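PDB 3B73: PhiH1 repressor-like protein from Haloarcula marismortui ATCC 43049, which is of unknown function but, as a repressor-like protein with a winged helix-turn-helix fold, probably binds DNA and regulates transcription. Local coordinates for residues L50-L53 and A54-L58; G79-A83 and G84-Y88. All coordinates share one frame; numbering follows the deposited sequence.

Contact 1 (L50-L53 and A54-L58); sequences LKKL and ADHDL
Lys-51 and Asp-55, one turn apart near the end of helix 43-55, meet through a loose salt bridge: NZ of Lys-51 stands 3.4 Å from OD2 of Asp-55, a weak hydrogen bond. The lysine first heads off from its partner and comes back through a bend at chi2 (-90°), which brings CD and CE obliquely across the carboxylate. One residue on, Lys-52 and His-56 lie side by side and point the same way. The imidazole presents an edge to the backbone, with His-56 CD2 3.0 Å from Lys-52 O and close to the ring plane; the same oxygen accepts the backbone N-H of His-56 at 3.1 Å, the last regular helical bond. Leu-53 and Leu-58 turn to the buried side, where the side chains cross at a slant, CD2 of Leu-53 4.0 Å from CD1 of Leu-58. Between them the helix closes in a Schellman motif. Leu-58 N reaches back to Leu-53 O at 2.9 Å, Asp-57 N bonds to Ala-54 O, and Asp-57, at positive phi (58°), is the C-prime residue that reverses the chain. Leu-53 O also receives a weak bond from His-56 N, so a carbonyl at the helix end is shared by two donors. The charged pair thus stays on the exposed side while the leucines face inward: Leu-50 and Leu-53 pack on Ile-18 of helix 13-25 and on Leu-59 of strand 59-62, Ala-54 touches Tyr-67 of strand 66-69, and Trp-10 stacks on the His-56 ring.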
ATOM      1  N   LEU B  50       2.169  -1.827  14.188  1.00 51.24           N
ATOM      2  CA  LEU B  50       2.799  -0.673  14.853  1.00 51.38           C
ATOM      3  C   LEU B  50       4.212  -1.024  15.344  1.00 60.24           C
ATOM      4  O   LEU B  50       5.181  -0.268  15.125  1.00 54.52           O
ATOM      5  CB  LEU B  50       1.935  -0.153  16.013  1.00 49.15           C
ATOM      6  CG  LEU B  50       0.644   0.564  15.594  1.00 69.98           C
ATOM      7  CD1 LEU B  50      -0.254   0.770  16.803  1.00 63.50           C
ATOM      8  CD2 LEU B  50       0.940   1.907  14.874  1.00 56.03           C
ATOM      9  N   LYS B  51       4.325  -2.170  16.014  1.00 55.99           N
ATOM     10  CA  LYS B  51       5.611  -2.613  16.548  1.00 55.65           C
ATOM     11  C   LYS B  51       6.598  -2.760  15.393  1.00 66.70           C
ATOM     12  O   LYS B  51       7.768  -2.369  15.504  1.00 55.01           O
ATOM     13  CB  LYS B  51       5.454  -3.929  17.325  1.00 78.66           C
ATOM     14  CG  LYS B  51       6.453  -4.131  18.466  1.00 86.46           C
ATOM     15  CD  LYS B  51       7.716  -4.836  17.989  1.00109.29           C
ATOM     16  CE  LYS B  51       8.650  -5.194  19.145  1.00100.31           C
ATOM     17  NZ  LYS B  51       9.845  -5.959  18.662  1.00 90.39           N
ATOM     18  N   LYS B  52       6.105  -3.284  14.270  1.00 47.97           N
ATOM     19  CA  LYS B  52       6.953  -3.528  13.103  1.00 46.82           C
ATOM     20  C   LYS B  52       7.432  -2.215  12.474  1.00 63.84           C
ATOM     21  O   LYS B  52       8.615  -2.040  12.202  1.00 55.11           O
ATOM     22  CB  LYS B  52       6.195  -4.343  12.065  1.00 42.98           C
ATOM     23  CG  LYS B  52       7.081  -5.135  11.111  1.00 65.09           C
ATOM     24  CD  LYS B  52       7.425  -6.477  11.714  1.00 72.81           C
ATOM     25  CE  LYS B  52       8.140  -7.367  10.732  1.00 98.65           C
ATOM     26  NZ  LYS B  52       8.832  -8.463  11.462  1.00 86.44           N
ATOM     27  N   LEU B  53       6.503  -1.291  12.256  1.00 50.86           N
ATOM     28  CA  LEU B  53       6.844   0.013  11.718  1.00 58.76           C
ATOM     29  C   LEU B  53       7.866   0.728  12.600  1.00 59.23           C
ATOM     30  O   LEU B  53       8.766   1.402  12.082  1.00 46.33           O
ATOM     31  CB  LEU B  53       5.574   0.855  11.512  1.00 54.45           C
ATOM     32  CG  LEU B  53       4.712   0.285  10.377  1.00 41.15           C
ATOM     33  CD1 LEU B  53       3.233   0.658  10.499  1.00 39.88           C
ATOM     34  CD2 LEU B  53       5.302   0.648   9.027  1.00 44.56           C
ATOM     35  N   ALA B  54       7.743   0.568  13.921  1.00 56.34           N
ATOM     36  CA  ALA B  54       8.678   1.204  14.851  1.00 51.44           C
ATOM     37  C   ALA B  54      10.058   0.559  14.765  1.00 59.19           C
ATOM     38  O   ALA B  54      11.087   1.252  14.828  1.00 48.87           O
ATOM     39  CB  ALA B  54       8.149   1.173  16.284  1.00 56.17           C
ATOM     40  N   ASP B  55      10.081  -0.763  14.602  1.00 60.09           N
ATOM     41  CA  ASP B  55      11.345  -1.485  14.433  1.00 44.67           C
ATOM     42  C   ASP B  55      12.072  -0.969  13.224  1.00 61.86           C
ATOM     43  O   ASP B  55      13.306  -0.913  13.218  1.00 58.13           O
ATOM     44  CB  ASP B  55      11.102  -2.991  14.289  1.00 60.24           C
ATOM     45  CG  ASP B  55      10.571  -3.623  15.581  1.00 68.60           C
ATOM     46  OD1 ASP B  55      10.679  -2.975  16.644  1.00 67.86           O
ATOM     47  OD2 ASP B  55      10.058  -4.765  15.535  1.00 64.10           O
ATOM     48  N   HIS B  56      11.306  -0.601  12.198  1.00 52.33           N
ATOM     49  CA  HIS B  56      11.887  -0.109  10.952  1.00 59.86           C
ATOM     50  C   HIS B  56      12.004   1.411  10.937  1.00 57.29           C
ATOM     51  O   HIS B  56      12.265   2.010   9.901  1.00 51.55           O
ATOM     52  CB  HIS B  56      11.091  -0.623   9.756  1.00 52.92           C
ATOM     53  CG  HIS B  56      11.202  -2.101   9.567  1.00 49.79           C
ATOM     54  ND1 HIS B  56      12.099  -2.671   8.687  1.00 49.05           N
ATOM     55  CD2 HIS B  56      10.553  -3.131  10.160  1.00 56.66           C
ATOM     56  CE1 HIS B  56      11.988  -3.985   8.739  1.00 43.48           C
ATOM     57  NE2 HIS B  56      11.054  -4.292   9.620  1.00 57.29           N
ATOM     58  N   ASP B  57      11.808   2.018  12.103  1.00 56.64           N
ATOM     59  CA  ASP B  57      11.999   3.452  12.289  1.00 61.04           C
ATOM     60  C   ASP B  57      11.136   4.311  11.367  1.00 58.47           C
ATOM     61  O   ASP B  57      11.493   5.431  11.052  1.00 46.81           O
ATOM     62  CB  ASP B  57      13.481   3.821  12.145  1.00 64.79           C
ATOM     63  CG  ASP B  57      14.226   3.781  13.475  1.00120.22           C
ATOM     64  OD1 ASP B  57      14.152   2.761  14.204  1.00 88.14           O
ATOM     65  OD2 ASP B  57      14.890   4.789  13.794  1.00124.62           O
ATOM     66  N   LEU B  58       9.988   3.785  10.960  1.00 51.77           N
ATOM     67  CA  LEU B  58       9.002   4.563  10.235  1.00 50.93           C
ATOM     68  C   LEU B  58       8.036   5.210  11.218  1.00 54.29           C
ATOM     69  O   LEU B  58       7.378   6.212  10.903  1.00 51.82           O
ATOM     70  CB  LEU B  58       8.261   3.661   9.264  1.00 40.25           C
ATOM     71  CG  LEU B  58       9.208   3.038   8.240  1.00 41.67           C
ATOM     72  CD1 LEU B  58       8.436   2.337   7.115  1.00 54.45           C
ATOM     73  CD2 LEU B  58      10.162   4.093   7.662  1.00 48.72           C
TER

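Contact 2 (G79-A83 and G84-Y88); sequences GEYDA and GKERY
Tyr-81 points the edge of its ring into the face of Tyr-88 on the return strand of a tight hairpin: CD1 of Tyr-81 sits above the centre of the Tyr-88 ring, the centroids are 5.0 Å apart and the planes stand at 81°, a T-shaped pair. The Tyr-81 ring, swung over that strand by a chi1 of -176° that sets CG opposite the backbone N, takes Arg-87 O over one face, 3.4 Å from CD1. Farther out, the Tyr-81 hydroxyl rests against CB of Glu-86. A leucine in place of Tyr-81 would probably leave the face of Tyr-88 without its aromatic edge and open a gap over the Glu-86 to Arg-87 backbone. Asp-82 points to the other face of the hairpin. There its OD1 accepts Lys-85 N at 2.8 Å from above the carboxylate plane, and more weakly Gly-84 N, so one oxygen holds the turn, while CG and CD of Lys-85 pass across OD2 of Asp-82. The backbone of Asp-82 joins the strands: its N-H meets Arg-87 O at 2.9 Å, and its carbonyl takes Glu-86 N at 2.7 Å and, weakly, Arg-87 N. With Glu-86 at positive phi (67°) and two residues facing Asp-82, this is a G1 beta bulge, here closing a beta hairpin whose turn is bridged by the bond from Glu-86 N to Asp-82 O.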
ATOM      1  N   GLY B  79       8.027   8.794  -1.305  1.00 46.90           N
ATOM      2  CA  GLY B  79       8.889   8.157  -2.285  1.00 52.11           C
ATOM      3  C   GLY B  79      10.366   8.529  -2.186  1.00 48.06           C
ATOM      4  O   GLY B  79      11.102   8.443  -3.175  1.00 59.77           O
ATOM      5  N   GLU B  80      10.805   8.918  -0.991  1.00 52.68           N
ATOM      6  CA  GLU B  80      12.156   9.440  -0.794  1.00 54.18           C
ATOM      7  C   GLU B  80      12.963   8.550   0.129  1.00 63.35           C
ATOM      8  O   GLU B  80      14.128   8.820   0.406  1.00 62.18           O
ATOM      9  CB  GLU B  80      12.096  10.840  -0.182  1.00 58.39           C
ATOM     10  CG  GLU B  80      11.703  11.938  -1.154  1.00 53.82           C
ATOM     11  CD  GLU B  80      11.141  13.165  -0.431  1.00129.09           C
ATOM     12  OE1 GLU B  80      11.251  13.239   0.821  1.00 84.37           O
ATOM     13  OE2 GLU B  80      10.586  14.053  -1.118  1.00 93.36           O
ATOM     14  N   TYR B  81      12.339   7.491   0.620  1.00 50.74           N
ATOM     15  CA  TYR B  81      13.019   6.560   1.508  1.00 47.46           C
ATOM     16  C   TYR B  81      12.641   5.132   1.115  1.00 55.19           C
ATOM     17  O   TYR B  81      11.470   4.782   1.027  1.00 49.18           O
ATOM     18  CB  TYR B  81      12.669   6.858   2.965  1.00 42.45           C
ATOM     19  CG  TYR B  81      13.418   5.983   3.940  1.00 63.24           C
ATOM     20  CD1 TYR B  81      14.647   6.372   4.449  1.00 58.45           C
ATOM     21  CD2 TYR B  81      12.896   4.758   4.353  1.00 39.76           C
ATOM     22  CE1 TYR B  81      15.337   5.569   5.342  1.00 63.83           C
ATOM     23  CE2 TYR B  81      13.578   3.952   5.240  1.00 49.64           C
ATOM     24  CZ  TYR B  81      14.799   4.357   5.721  1.00 53.81           C
ATOM     25  OH  TYR B  81      15.469   3.550   6.596  1.00 56.69           O
ATOM     26  N   ASP B  82      13.652   4.332   0.835  1.00 49.21           N
ATOM     27  CA  ASP B  82      13.486   2.962   0.386  1.00 57.19           C
ATOM     28  C   ASP B  82      13.330   2.103   1.642  1.00 58.73           C
ATOM     29  O   ASP B  82      14.296   1.873   2.388  1.00 49.17           O
ATOM     30  CB  ASP B  82      14.729   2.550  -0.438  1.00 43.81           C
ATOM     31  CG  ASP B  82      14.683   1.089  -0.922  1.00 58.24           C
ATOM     32  OD1 ASP B  82      14.012   0.215  -0.302  1.00 54.57           O
ATOM     33  OD2 ASP B  82      15.347   0.820  -1.940  1.00 54.11           O
ATOM     34  N   ALA B  83      12.108   1.657   1.902  1.00 44.58           N
ATOM     35  CA  ALA B  83      11.844   0.940   3.154  1.00 50.73           C
ATOM     36  C   ALA B  83      12.345  -0.510   3.139  1.00 42.25           C
ATOM     37  O   ALA B  83      12.345  -1.172   4.176  1.00 47.25           O
ATOM     38  CB  ALA B  83      10.366   0.985   3.495  1.00 49.52           C
ATOM     39  N   GLY B  84      12.735  -0.993   1.956  1.00 38.27           N
ATOM     40  CA  GLY B  84      13.400  -2.289   1.803  1.00 50.08           C
ATOM     41  C   GLY B  84      14.901  -2.217   2.101  1.00 63.39           C
ATOM     42  O   GLY B  84      15.400  -2.912   2.990  1.00 52.04           O
ATOM     43  N   LYS B  85      15.630  -1.377   1.366  1.00 49.14           N
ATOM     44  CA  LYS B  85      17.070  -1.209   1.621  1.00 51.61           C
ATOM     45  C   LYS B  85      17.320  -0.434   2.908  1.00 63.74           C
ATOM     46  O   LYS B  85      18.376  -0.568   3.513  1.00 52.58           O
ATOM     47  CB  LYS B  85      17.781  -0.518   0.443  1.00 49.50           C
ATOM     48  CG  LYS B  85      17.798  -1.298  -0.882  1.00 56.81           C
ATOM     49  CD  LYS B  85      18.675  -0.564  -1.921  1.00 77.27           C
ATOM     50  CE  LYS B  85      19.163  -1.460  -3.070  1.00 71.96           C
ATOM     51  NZ  LYS B  85      18.048  -1.847  -3.957  1.00 79.07           N
ATOM     52  N   GLU B  86      16.337   0.369   3.322  1.00 64.83           N
ATOM     53  CA  GLU B  86      16.430   1.186   4.535  1.00 47.86           C
ATOM     54  C   GLU B  86      17.489   2.279   4.403  1.00 60.41           C
ATOM     55  O   GLU B  86      18.401   2.414   5.208  1.00 53.66           O
ATOM     56  CB  GLU B  86      16.610   0.324   5.795  1.00 48.45           C
ATOM     57  CG  GLU B  86      15.577  -0.827   5.874  1.00 51.10           C
ATOM     58  CD  GLU B  86      15.673  -1.649   7.160  1.00 66.34           C
ATOM     59  OE1 GLU B  86      16.529  -1.337   8.017  1.00 65.87           O
ATOM     60  OE2 GLU B  86      14.893  -2.616   7.309  1.00 66.61           O
ATOM     61  N   ARG B  87      17.343   3.068   3.359  1.00 47.21           N
ATOM     62  CA  ARG B  87      18.215   4.197   3.129  1.00 56.65           C
ATOM     63  C   ARG B  87      17.365   5.267   2.477  1.00 72.08           C
ATOM     64  O   ARG B  87      16.352   4.972   1.826  1.00 47.26           O
ATOM     65  CB  ARG B  87      19.350   3.808   2.184  1.00 65.08           C
ATOM     66  CG  ARG B  87      18.874   3.113   0.914  1.00 70.50           C
ATOM     67  CD  ARG B  87      19.712   3.459  -0.330  1.00 84.70           C
ATOM     68  NE  ARG B  87      20.749   2.471  -0.634  1.00105.32           N
ATOM     69  CZ  ARG B  87      21.076   2.078  -1.869  1.00140.85           C
ATOM     70  NH1 ARG B  87      22.032   1.172  -2.059  1.00105.63           N
ATOM     71  NH2 ARG B  87      20.436   2.579  -2.920  1.00122.23           N
ATOM     72  N   TYR B  88      17.765   6.515   2.658  1.00 52.90           N
ATOM     73  CA  TYR B  88      17.174   7.607   1.896  1.00 65.22           C
ATOM     74  C   TYR B  88      17.557   7.449   0.424  1.00 65.62           C
ATOM     75  O   TYR B  88      18.578   6.845   0.104  1.00 66.32           O
ATOM     76  CB  TYR B  88      17.643   8.960   2.450  1.00 49.65           C
ATOM     77  CG  TYR B  88      16.916   9.362   3.710  1.00 54.87           C
ATOM     78  CD1 TYR B  88      15.768  10.153   3.648  1.00 53.45           C
ATOM     79  CD2 TYR B  88      17.362   8.940   4.967  1.00 62.15           C
ATOM     80  CE1 TYR B  88      15.090  10.537   4.819  1.00 55.52           C
ATOM     81  CE2 TYR B  88      16.685   9.303   6.133  1.00 71.89           C
ATOM     82  CZ  TYR B  88      15.548  10.102   6.052  1.00 62.36           C
ATOM     83  OH  TYR B  88      14.886  10.469   7.206  1.00 63.80           O
TER

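In the fold
Along the chain contact 1 comes first, at the end of helix 43-55; strands 59-62 and 66-69 and helix 71-77 follow, and contact 2 comes last, in the small hairpin of strands 81-82 and 87-88. The centres of the two contacts lie about 14 Å apart, yet they touch. His-56 ND1 and Glu-86 OE2, 3.1 Å apart, form a probable though weak hydrogen bond, and Leu-58 packs on the ring of Tyr-81. Trp-10, the stacking partner of His-56, also donates NE1 to Ala-83 O and so ties the two contacts together. The C-terminal hairpin, which belongs to a different sheet from the three-stranded one, is thereby held to the winged-helix core through the N-terminal segment and the helix end.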